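Local coordinates for putative metalloprotease II (Bacteroides fragilis, PDB 4ON1), which probably acts as an extracellular zinc-dependent endopeptidase related to fragilysin, and binds a zinc ion in the crystal, at residues A[62-67]-A[242-247]; A[71-76]-A[85-90]; A[20-25]-A[46-51]. All coordinates share one frame; numbering follows the deposited sequence.

Interaction 1 (A[62-67]-A[242-247]); sequences HGVEIE and VKYTIK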
loop_
_atom_site.group_PDB
_atom_site.type_symbol
_atom_site.label_atom_id
_atom_site.label_comp_id
_atom_site.label_asym_id
_atom_site.label_seq_id
_atom_site.Cartn_x
_atom_site.Cartn_y
_atom_site.Cartn_z
ATOM N N HIS A 62 -11.686 7.562 7.418
ATOM C CA HIS A 62 -12.839 6.730 7.758
ATOM C C HIS A 62 -13.273 5.874 6.565
ATOM O O HIS A 62 -12.904 6.155 5.428
ATOM C CB HIS A 62 -13.991 7.619 8.233
ATOM C CG HIS A 62 -13.617 8.519 9.370
ATOM N ND1 HIS A 62 -13.276 8.045 10.618
ATOM C CD2 HIS A 62 -13.507 9.868 9.438
ATOM C CE1 HIS A 62 -12.980 9.062 11.409
ATOM N NE2 HIS A 62 -13.113 10.179 10.717
ATOM N N GLY A 63 -14.026 4.810 6.825
ATOM C CA GLY A 63 -14.480 3.937 5.756
ATOM C C GLY A 63 -13.514 2.797 5.479
ATOM O O GLY A 63 -13.756 1.979 4.587
ATOM N N VAL A 64 -12.409 2.748 6.222
ATOM C CA VAL A 64 -11.437 1.672 6.049
ATOM C C VAL A 64 -11.030 1.057 7.375
ATOM O O VAL A 64 -10.897 1.744 8.383
ATOM C CB VAL A 64 -10.160 2.141 5.314
ATOM C CG1 VAL A 64 -10.470 2.419 3.856
ATOM C CG2 VAL A 64 -9.586 3.371 5.980
ATOM N N GLU A 65 -10.835 -0.256 7.350
ATOM C CA GLU A 65 -10.405 -1.018 8.513
ATOM C C GLU A 65 -9.223 -1.893 8.110
ATOM O O GLU A 65 -9.243 -2.524 7.052
ATOM C CB GLU A 65 -11.570 -1.866 9.056
ATOM C CG GLU A 65 -11.215 -2.808 10.205
ATOM C CD GLU A 65 -12.391 -3.677 10.644
ATOM O OE1 GLU A 65 -13.539 -3.396 10.226
ATOM O OE2 GLU A 65 -12.169 -4.648 11.402
ATOM N N ILE A 66 -8.182 -1.901 8.934
ATOM C CA ILE A 66 -7.018 -2.743 8.689
ATOM C C ILE A 66 -6.749 -3.635 9.895
ATOM O O ILE A 66 -6.685 -3.160 11.033
ATOM C CB ILE A 66 -5.752 -1.911 8.392
ATOM C CG1 ILE A 66 -6.009 -0.918 7.250
ATOM C CG2 ILE A 66 -4.566 -2.824 8.081
ATOM C CD1 ILE A 66 -4.866 0.065 7.044
ATOM N N GLU A 67 -6.611 -4.929 9.645
ATOM C CA GLU A 67 -6.275 -5.876 10.698
ATOM C C GLU A 67 -4.905 -6.465 10.428
ATOM O O GLU A 67 -4.668 -7.056 9.375
ATOM C CB GLU A 67 -7.326 -6.979 10.792
ATOM C CG GLU A 67 -6.952 -8.113 11.725
ATOM C CD GLU A 67 -7.781 -9.364 11.476
ATOM O OE1 GLU A 67 -8.900 -9.243 10.926
ATOM O OE2 GLU A 67 -7.303 -10.469 11.811
ATOM N N VAL A 242 -14.055 -0.483 2.994
ATOM C CA VAL A 242 -13.004 -1.417 2.647
ATOM C C VAL A 242 -12.354 -1.963 3.906
ATOM O O VAL A 242 -12.112 -1.238 4.869
ATOM C CB VAL A 242 -11.938 -0.769 1.748
ATOM C CG1 VAL A 242 -10.903 -1.793 1.364
ATOM C CG2 VAL A 242 -12.586 -0.213 0.485
ATOM N N LYS A 243 -12.128 -3.268 3.906
ATOM C CA LYS A 243 -11.441 -3.925 4.999
ATOM C C LYS A 243 -10.223 -4.632 4.428
ATOM O O LYS A 243 -10.317 -5.308 3.403
ATOM C CB LYS A 243 -12.383 -4.899 5.715
ATOM C CG LYS A 243 -11.771 -5.624 6.903
ATOM C CD LYS A 243 -12.789 -6.582 7.520
ATOM C CE LYS A 243 -12.222 -7.289 8.744
ATOM N NZ LYS A 243 -13.269 -8.047 9.496
ATOM N N TYR A 244 -9.076 -4.451 5.073
ATOM C CA TYR A 244 -7.856 -5.145 4.669
ATOM C C TYR A 244 -7.424 -6.102 5.770
ATOM O O TYR A 244 -7.114 -5.675 6.877
ATOM C CB TYR A 244 -6.724 -4.161 4.375
ATOM C CG TYR A 244 -7.064 -3.073 3.380
ATOM C CD1 TYR A 244 -6.824 -3.248 2.026
ATOM C CD2 TYR A 244 -7.611 -1.866 3.798
ATOM C CE1 TYR A 244 -7.129 -2.246 1.104
ATOM C CE2 TYR A 244 -7.911 -0.860 2.890
ATOM C CZ TYR A 244 -7.664 -1.058 1.545
ATOM O OH TYR A 244 -7.960 -0.058 0.639
ATOM N N THR A 245 -7.422 -7.394 5.471
ATOM C CA THR A 245 -7.043 -8.397 6.460
ATOM C C THR A 245 -5.695 -8.993 6.095
ATOM O O THR A 245 -5.550 -9.646 5.066
ATOM C CB THR A 245 -8.109 -9.499 6.576
ATOM O OG1 THR A 245 -9.323 -8.905 7.045
ATOM C CG2 THR A 245 -7.669 -10.585 7.557
ATOM N N ILE A 246 -4.696 -8.714 6.920
ATOM C CA ILE A 246 -3.336 -9.161 6.653
ATOM C C ILE A 246 -3.018 -10.428 7.431
ATOM O O ILE A 246 -3.068 -10.431 8.661
ATOM C CB ILE A 246 -2.302 -8.066 7.022
ATOM C CG1 ILE A 246 -2.583 -6.771 6.255
ATOM C CG2 ILE A 246 -0.873 -8.553 6.751
ATOM C CD1 ILE A 246 -1.939 -5.533 6.903
ATOM N N LYS A 247 -2.675 -11.494 6.716
ATOM C CA LYS A 247 -2.401 -12.786 7.354
ATOM C C LYS A 247 -1.074 -13.379 6.926
ATOM O O LYS A 247 -0.667 -13.230 5.775
ATOM C CB LYS A 247 -3.508 -13.796 7.033
ATOM C CG LYS A 247 -4.907 -13.347 7.380
ATOM C CD LYS A 247 -5.929 -14.409 6.972
ATOM C CE LYS A 247 -5.778 -15.676 7.799
ATOM N NZ LYS A 247 -5.918 -15.415 9.261
HETATM O O HOH W 1 -15.273 -6.134 10.725
HETATM O O HOH W 2 -4.636 -10.187 11.181
#

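Interaction 2 (A[71-76]-A[85-90]); sequences RPVYLF and NAILSQ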
loop_
_atom_site.group_PDB
_atom_site.type_symbol
_atom_site.label_atom_id
_atom_site.label_comp_id
_atom_site.label_asym_id
_atom_site.label_seq_id
_atom_site.Cartn_x
_atom_site.Cartn_y
_atom_site.Cartn_z
ATOM N N ARG A 71 -4.680 -6.936 15.207
ATOM C CA ARG A 71 -4.743 -5.611 15.822
ATOM C C ARG A 71 -5.073 -4.567 14.765
ATOM O O ARG A 71 -4.675 -4.711 13.610
ATOM C CB ARG A 71 -3.423 -5.249 16.495
ATOM C CG ARG A 71 -3.010 -6.136 17.669
ATOM C CD ARG A 71 -3.908 -5.968 18.878
ATOM N NE ARG A 71 -3.426 -6.767 20.005
ATOM C CZ ARG A 71 -3.860 -7.988 20.303
ATOM N NH1 ARG A 71 -4.768 -8.576 19.537
ATOM N NH2 ARG A 71 -3.363 -8.628 21.353
ATOM N N PRO A 72 -5.806 -3.513 15.155
ATOM C CA PRO A 72 -6.156 -2.469 14.187
ATOM C C PRO A 72 -4.949 -1.621 13.783
ATOM O O PRO A 72 -4.044 -1.380 14.592
ATOM C CB PRO A 72 -7.197 -1.624 14.934
ATOM C CG PRO A 72 -6.894 -1.844 16.393
ATOM C CD PRO A 72 -6.324 -3.240 16.510
ATOM N N VAL A 73 -4.935 -1.195 12.523
ATOM C CA VAL A 73 -3.968 -0.216 12.034
ATOM C C VAL A 73 -4.754 0.970 11.482
ATOM O O VAL A 73 -5.788 0.787 10.851
ATOM C CB VAL A 73 -3.046 -0.796 10.934
ATOM C CG1 VAL A 73 -2.114 0.285 10.388
ATOM C CG2 VAL A 73 -2.250 -1.988 11.459
ATOM N N TYR A 74 -4.292 2.182 11.756
ATOM C CA TYR A 74 -5.049 3.370 11.394
ATOM C C TYR A 74 -4.337 4.187 10.315
ATOM O O TYR A 74 -3.108 4.259 10.274
ATOM C CB TYR A 74 -5.321 4.222 12.641
ATOM C CG TYR A 74 -6.076 3.479 13.729
ATOM C CD1 TYR A 74 -7.432 3.196 13.595
ATOM C CD2 TYR A 74 -5.428 3.041 14.879
ATOM C CE1 TYR A 74 -8.127 2.512 14.582
ATOM C CE2 TYR A 74 -6.112 2.351 15.874
ATOM C CZ TYR A 74 -7.458 2.094 15.719
ATOM O OH TYR A 74 -8.137 1.419 16.705
ATOM N N LEU A 75 -5.126 4.760 9.415
ATOM C CA LEU A 75 -4.597 5.587 8.343
ATOM C C LEU A 75 -4.969 7.042 8.590
ATOM O O LEU A 75 -6.006 7.335 9.184
ATOM C CB LEU A 75 -5.132 5.127 6.982
ATOM C CG LEU A 75 -4.835 3.690 6.552
ATOM C CD1 LEU A 75 -5.352 3.421 5.140
ATOM C CD2 LEU A 75 -3.340 3.427 6.612
ATOM N N PHE A 76 -4.115 7.950 8.130
ATOM C CA PHE A 76 -4.345 9.378 8.291
ATOM C C PHE A 76 -3.969 10.062 6.994
ATOM O O PHE A 76 -3.135 9.549 6.253
ATOM C CB PHE A 76 -3.520 9.951 9.446
ATOM C CG PHE A 76 -3.685 9.214 10.743
ATOM C CD1 PHE A 76 -4.550 9.693 11.720
ATOM C CD2 PHE A 76 -2.957 8.055 10.997
ATOM C CE1 PHE A 76 -4.699 9.026 12.928
ATOM C CE2 PHE A 76 -3.100 7.378 12.199
ATOM C CZ PHE A 76 -3.974 7.864 13.166
ATOM N N ASN A 85 0.367 11.672 4.244
ATOM C CA ASN A 85 -0.282 10.479 4.772
ATOM C C ASN A 85 0.494 9.979 5.971
ATOM O O ASN A 85 1.695 10.224 6.075
ATOM C CB ASN A 85 -0.367 9.362 3.723
ATOM C CG ASN A 85 -1.374 9.658 2.624
ATOM O OD1 ASN A 85 -1.004 9.868 1.467
ATOM N ND2 ASN A 85 -2.651 9.682 2.985
ATOM N N ALA A 86 -0.187 9.262 6.862
ATOM C CA ALA A 86 0.476 8.634 7.997
ATOM C C ALA A 86 -0.202 7.325 8.324
ATOM O O ALA A 86 -1.356 7.098 7.954
ATOM C CB ALA A 86 0.475 9.559 9.221
ATOM N N ILE A 87 0.543 6.459 9.001
ATOM C CA ILE A 87 0.054 5.155 9.424
ATOM C C ILE A 87 0.391 4.933 10.887
ATOM O O ILE A 87 1.521 5.183 11.291
ATOM C CB ILE A 87 0.679 4.038 8.568
ATOM C CG1 ILE A 87 0.377 4.290 7.083
ATOM C CG2 ILE A 87 0.161 2.677 8.993
ATOM C CD1 ILE A 87 1.101 3.355 6.143
ATOM N N LEU A 88 -0.578 4.479 11.684
ATOM C CA LEU A 88 -0.295 4.117 13.068
ATOM C C LEU A 88 -0.600 2.657 13.323
ATOM O O LEU A 88 -1.752 2.235 13.268
ATOM C CB LEU A 88 -1.091 4.974 14.060
ATOM C CG LEU A 88 -0.910 4.510 15.516
ATOM C CD1 LEU A 88 0.557 4.553 15.952
ATOM C CD2 LEU A 88 -1.762 5.334 16.462
ATOM N N SER A 89 0.451 1.893 13.591
ATOM C CA SER A 89 0.310 0.515 14.034
ATOM C C SER A 89 0.820 0.422 15.457
ATOM O O SER A 89 1.522 1.318 15.920
ATOM C CB SER A 89 1.093 -0.429 13.122
ATOM O OG SER A 89 1.340 -1.674 13.750
ATOM N N GLN A 90 0.491 -0.657 16.150
ATOM C CA GLN A 90 1.015 -0.840 17.494
ATOM C C GLN A 90 2.514 -1.157 17.474
ATOM O O GLN A 90 3.187 -1.018 18.491
ATOM C CB GLN A 90 0.238 -1.941 18.226
ATOM C CG GLN A 90 -1.186 -1.518 18.564
ATOM C CD GLN A 90 -1.976 -2.591 19.277
ATOM O OE1 GLN A 90 -1.417 -3.577 19.760
ATOM N NE2 GLN A 90 -3.286 -2.393 19.365
HETATM O O HOH W 3 -2.345 -5.099 21.918
HETATM O O HOH W 4 -1.565 -2.490 15.379
HETATM O O HOH W 5 -2.712 1.017 15.678
#

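Interaction 3 (A[20-25]-A[46-51]); sequences VLNLRS and MLQEGS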
loop_
_atom_site.group_PDB
_atom_site.type_symbol
_atom_site.label_atom_id
_atom_site.label_comp_id
_atom_site.label_asym_id
_atom_site.label_seq_id
_atom_site.Cartn_x
_atom_site.Cartn_y
_atom_site.Cartn_z
ATOM N N VAL A 20 3.731 19.325 18.115
ATOM C CA VAL A 20 5.015 19.573 17.473
ATOM C C VAL A 20 5.694 18.236 17.258
ATOM O O VAL A 20 5.474 17.286 18.011
ATOM C CB VAL A 20 5.950 20.484 18.303
ATOM C CG1 VAL A 20 5.274 21.795 18.645
ATOM C CG2 VAL A 20 6.432 19.759 19.567
ATOM N N LEU A 21 6.511 18.160 16.218
ATOM C CA LEU A 21 7.181 16.923 15.869
ATOM C C LEU A 21 8.459 17.238 15.113
ATOM O O LEU A 21 8.427 17.883 14.062
ATOM C CB LEU A 21 6.251 16.030 15.037
ATOM C CG LEU A 21 6.707 14.609 14.692
ATOM C CD1 LEU A 21 6.964 13.795 15.955
ATOM C CD2 LEU A 21 5.664 13.918 13.823
ATOM N N ASN A 22 9.583 16.807 15.674
ATOM C CA ASN A 22 10.877 16.946 15.017
ATOM C C ASN A 22 11.154 15.670 14.237
ATOM O O ASN A 22 11.446 14.629 14.819
ATOM C CB ASN A 22 11.980 17.229 16.044
ATOM C CG ASN A 22 13.333 17.497 15.397
ATOM O OD1 ASN A 22 13.641 16.979 14.324
ATOM N ND2 ASN A 22 14.148 18.309 16.057
ATOM N N LEU A 23 11.047 15.765 12.917
ATOM C CA LEU A 23 11.160 14.608 12.040
ATOM C C LEU A 23 12.533 13.946 12.101
ATOM O O LEU A 23 12.660 12.744 11.865
ATOM C CB LEU A 23 10.835 15.015 10.597
ATOM C CG LEU A 23 9.382 15.428 10.324
ATOM C CD1 LEU A 23 9.259 16.128 8.983
ATOM C CD2 LEU A 23 8.473 14.204 10.358
ATOM N N ARG A 24 13.562 14.722 12.413
ATOM C CA ARG A 24 14.904 14.166 12.504
ATOM C C ARG A 24 15.110 13.338 13.777
ATOM O O ARG A 24 15.779 12.307 13.751
ATOM C CB ARG A 24 15.948 15.284 12.454
ATOM C CG ARG A 24 16.156 15.900 11.084
ATOM C CD ARG A 24 17.624 15.865 10.685
ATOM N NE ARG A 24 17.839 16.467 9.371
ATOM C CZ ARG A 24 18.441 17.634 9.170
ATOM N NH1 ARG A 24 18.920 18.323 10.197
ATOM N NH2 ARG A 24 18.584 18.103 7.938
ATOM N N SER A 25 14.531 13.782 14.887
ATOM C CA SER A 25 14.836 13.169 16.178
ATOM C C SER A 25 13.738 12.232 16.666
ATOM O O SER A 25 13.893 11.575 17.692
ATOM C CB SER A 25 15.083 14.250 17.233
ATOM O OG SER A 25 13.894 14.987 17.464
ATOM N N MET A 46 2.971 21.104 13.850
ATOM C CA MET A 46 4.175 21.781 13.406
ATOM C C MET A 46 5.324 20.800 13.266
ATOM O O MET A 46 5.746 20.174 14.235
ATOM C CB MET A 46 4.566 22.892 14.361
ATOM C CG MET A 46 6.002 23.311 14.179
ATOM S SD MET A 46 6.193 25.055 14.463
ATOM C CE MET A 46 5.333 25.644 13.013
ATOM N N LEU A 47 5.814 20.661 12.042
ATOM C CA LEU A 47 6.898 19.746 11.752
ATOM C C LEU A 47 8.209 20.503 11.665
ATOM O O LEU A 47 8.246 21.658 11.238
ATOM C CB LEU A 47 6.633 18.999 10.444
ATOM C CG LEU A 47 5.360 18.155 10.422
ATOM C CD1 LEU A 47 5.063 17.673 9.005
ATOM C CD2 LEU A 47 5.515 16.978 11.366
ATOM N N GLN A 48 9.287 19.844 12.069
ATOM C CA GLN A 48 10.617 20.403 11.884
ATOM C C GLN A 48 11.526 19.368 11.236
ATOM O O GLN A 48 11.537 18.195 11.628
ATOM C CB GLN A 48 11.224 20.872 13.212
ATOM C CG GLN A 48 12.700 21.283 13.083
ATOM C CD GLN A 48 13.327 21.728 14.393
ATOM O OE1 GLN A 48 12.715 21.630 15.458
ATOM N NE2 GLN A 48 14.557 22.230 14.317
ATOM N N GLU A 49 12.241 19.798 10.203
ATOM C CA GLU A 49 13.344 19.023 9.659
ATOM C C GLU A 49 14.522 19.963 9.418
ATOM O O GLU A 49 14.487 20.796 8.511
ATOM C CB GLU A 49 12.930 18.303 8.372
ATOM C CG GLU A 49 13.977 17.309 7.875
ATOM C CD GLU A 49 13.470 16.428 6.749
ATOM O OE1 GLU A 49 13.222 16.955 5.641
ATOM O OE2 GLU A 49 13.318 15.210 6.977
ATOM N N GLY A 50 15.554 19.844 10.250
ATOM C CA GLY A 50 16.679 20.760 10.201
ATOM C C GLY A 50 16.236 22.186 10.460
ATOM O O GLY A 50 15.580 22.454 11.467
ATOM N N SER A 51 16.554 23.095 9.540
ATOM C CA SER A 51 16.195 24.495 9.723
ATOM C C SER A 51 14.816 24.823 9.147
ATOM O O SER A 51 14.366 25.962 9.229
ATOM C CB SER A 51 17.242 25.407 9.080
ATOM O OG SER A 51 17.262 25.243 7.673
HETATM O O HOH W 6 15.278 18.612 12.913
#

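Interaction 1 (A[62-67]-A[242-247])
Val64 to Glu67 runs parallel to Val242 to Thr245, the short strand axes 7° apart and 4.7 Å at their closest, so that Val64 pairs with Val242, Glu65 with Lys243, Ile66 with Tyr244 and Glu67 with Thr245. Five backbone bonds join the two segments, from Val242 N to Gly63 O through to Ile246 N on Glu67 O; the shortest joins Tyr244 N to Glu65 O at 2.8 Å. On the apolar face Val64 and Val242 stand side by side, Val64 CG1 4.1 Å from Val242 CB and also at the edge of the Tyr244 ring. Ile66 slants across Tyr244, bringing its CG1 to 3.9 Å from Tyr244 CD2, while its CG2 branch, anti to the backbone N, reaches Ile246 CD1 at 4.0 Å. The other face is polar. Glu65 and Lys243 extend alongside each other, both fully stretched, and Glu65 OE2 stays 4.0 Å from Lys243 NZ, too long for a salt bridge; a water bridges Glu65 OE1 and Lys243 NZ instead. Glu67 OE1 rests 3.8 Å from the Thr245 methyl CG2, and its OE2 takes a water that also donates to Ile246 O. Helix 217-230 packs on the apolar face: Ile224 meets Ile66 and Tyr244, and Thr228 bonds to the Tyr244 hydroxyl. Beyond Lys243 and Thr245 lies strand 201-209, whose Glu204 accepts the Thr245 OG1 bond, while strand 71-78 flanks Ile66. The pairing thereby joins a strand of the fragilysin-type N-terminal region to one of the metallopeptidase region.

Interaction 2 (A[71-76]-A[85-90])
Tyr74, Leu75 and Phe76 pair with Leu88, Ile87 and Ala86 in a beta hairpin of the fragilysin-type N-terminal domain, the two strands antiparallel with axes at 165°. Tyr74 with Leu88 and Phe76 with Ala86 are the hydrogen-bonded pairs, and Leu75 with Ile87 is the non-hydrogen-bonded pair between them. Phe76 O accepts from Ala86 N and takes a second, weak bond from Asn85 ND2 at 3.3 Å.

Packing is close on both faces from Val73 to Phe76. Leu75 and Ile87 stand side by side with Leu75 CD2 3.8 Å from Ile87 CG1. Val73 slants over the other branch of the isoleucine, its CG1, anti to the backbone N (chi1 176°), lying 3.6 Å from Ile87 CG2. On the opposite face the Phe76 ring turns its edge to the partner strand: CE2 meets Leu88 CB at 3.6 Å, with Ala86 C and Leu88 N also near the ring plane. Helix 28-35 covers this face through Leu35 on Phe76 and Ala86, and through Ala32 and Tyr28 on Leu88; helix 217-230 reaches Leu75 and Ile87 on the other.

Toward Arg71 and Gln90 direct backbone pairing gives way to water. One water donates to both Pro72 O and Leu88 O, and another joins Pro72 O to Gln90 N. The exposed side chains of Arg71 and Gln90 meet obliquely, guanidinium and amide planes 54° apart, with Gln90 OE1 at the guanidinium edge. Arg71, bent at chi2, lays its CD 3.6 Å from Gln90 OE1, and a water accepts from Arg71 NE and donates to that same oxygen, 2.8 Å from each.

Interaction 3 (A[20-25]-A[46-51])
Three donors grip Asn22 OD1: Arg24 N donates to it at 3.0 Å, Ser25 N adds a weak bond, and a water 2.7 Å away donates to it while accepting from Gly50 N across the contact. The first bond makes an Asx turn that bends the chain as strand 20-22 ends. Turned anti to its own backbone N (chi1 -175°), the Asn22 amide lies stacked against that of Gln48, the planes 22° apart and ND2 of Asn22 3.7 Å from OE1 of Gln48. Gln48 is itself pinned, its NE2 donating almost in the amide plane to Gly50 O. Just beyond, the Arg24 guanidinium lays one face over Gly50, NH1 3.3 Å from Gly50 CA. On the face opposite Asn22 and Gln48, Leu21 and Leu47 point the same way, with Leu21 CB 3.9 Å from Leu47 CD2, and Leu23 slants across Leu47. The Glu49 carboxylate takes its partners outside the two segments: salt bridges with Arg99 and Arg157, and the Tyr106 hydroxyl. Three backbone bonds join the segments, the shortest from Leu23 N to Gln48 O at 2.8 Å. Parallel strands 19-22 and 43-49, with helix 28-35 between them in the chain and touching Leu21, form a beta-alpha-beta unit of the fragilysin-type N-terminal domain.

Overall arrangement
Interaction 3 closes first along the chain; interaction 2 follows, nested inside the long loop that interaction 1 closes. Strand 52-68 connects them: it pairs with strand 43-49 of interaction 3, with strand 71-78 of interaction 2 and with strand 240-248 in interaction 1. Interactions 1 and 2 touch, their centres about 10 Å apart, through Ile66 packing on Leu75 and a probable backbone bond from Val73 to Ile66. Interaction 3 stands apart, its centre about 20 Å from interaction 2 and 30 Å from interaction 1. Interactions 2 and 3 both lie within the fragilysin-type N-terminal region, while interaction 1 ties that region to the metallopeptidase one, away from the zinc site.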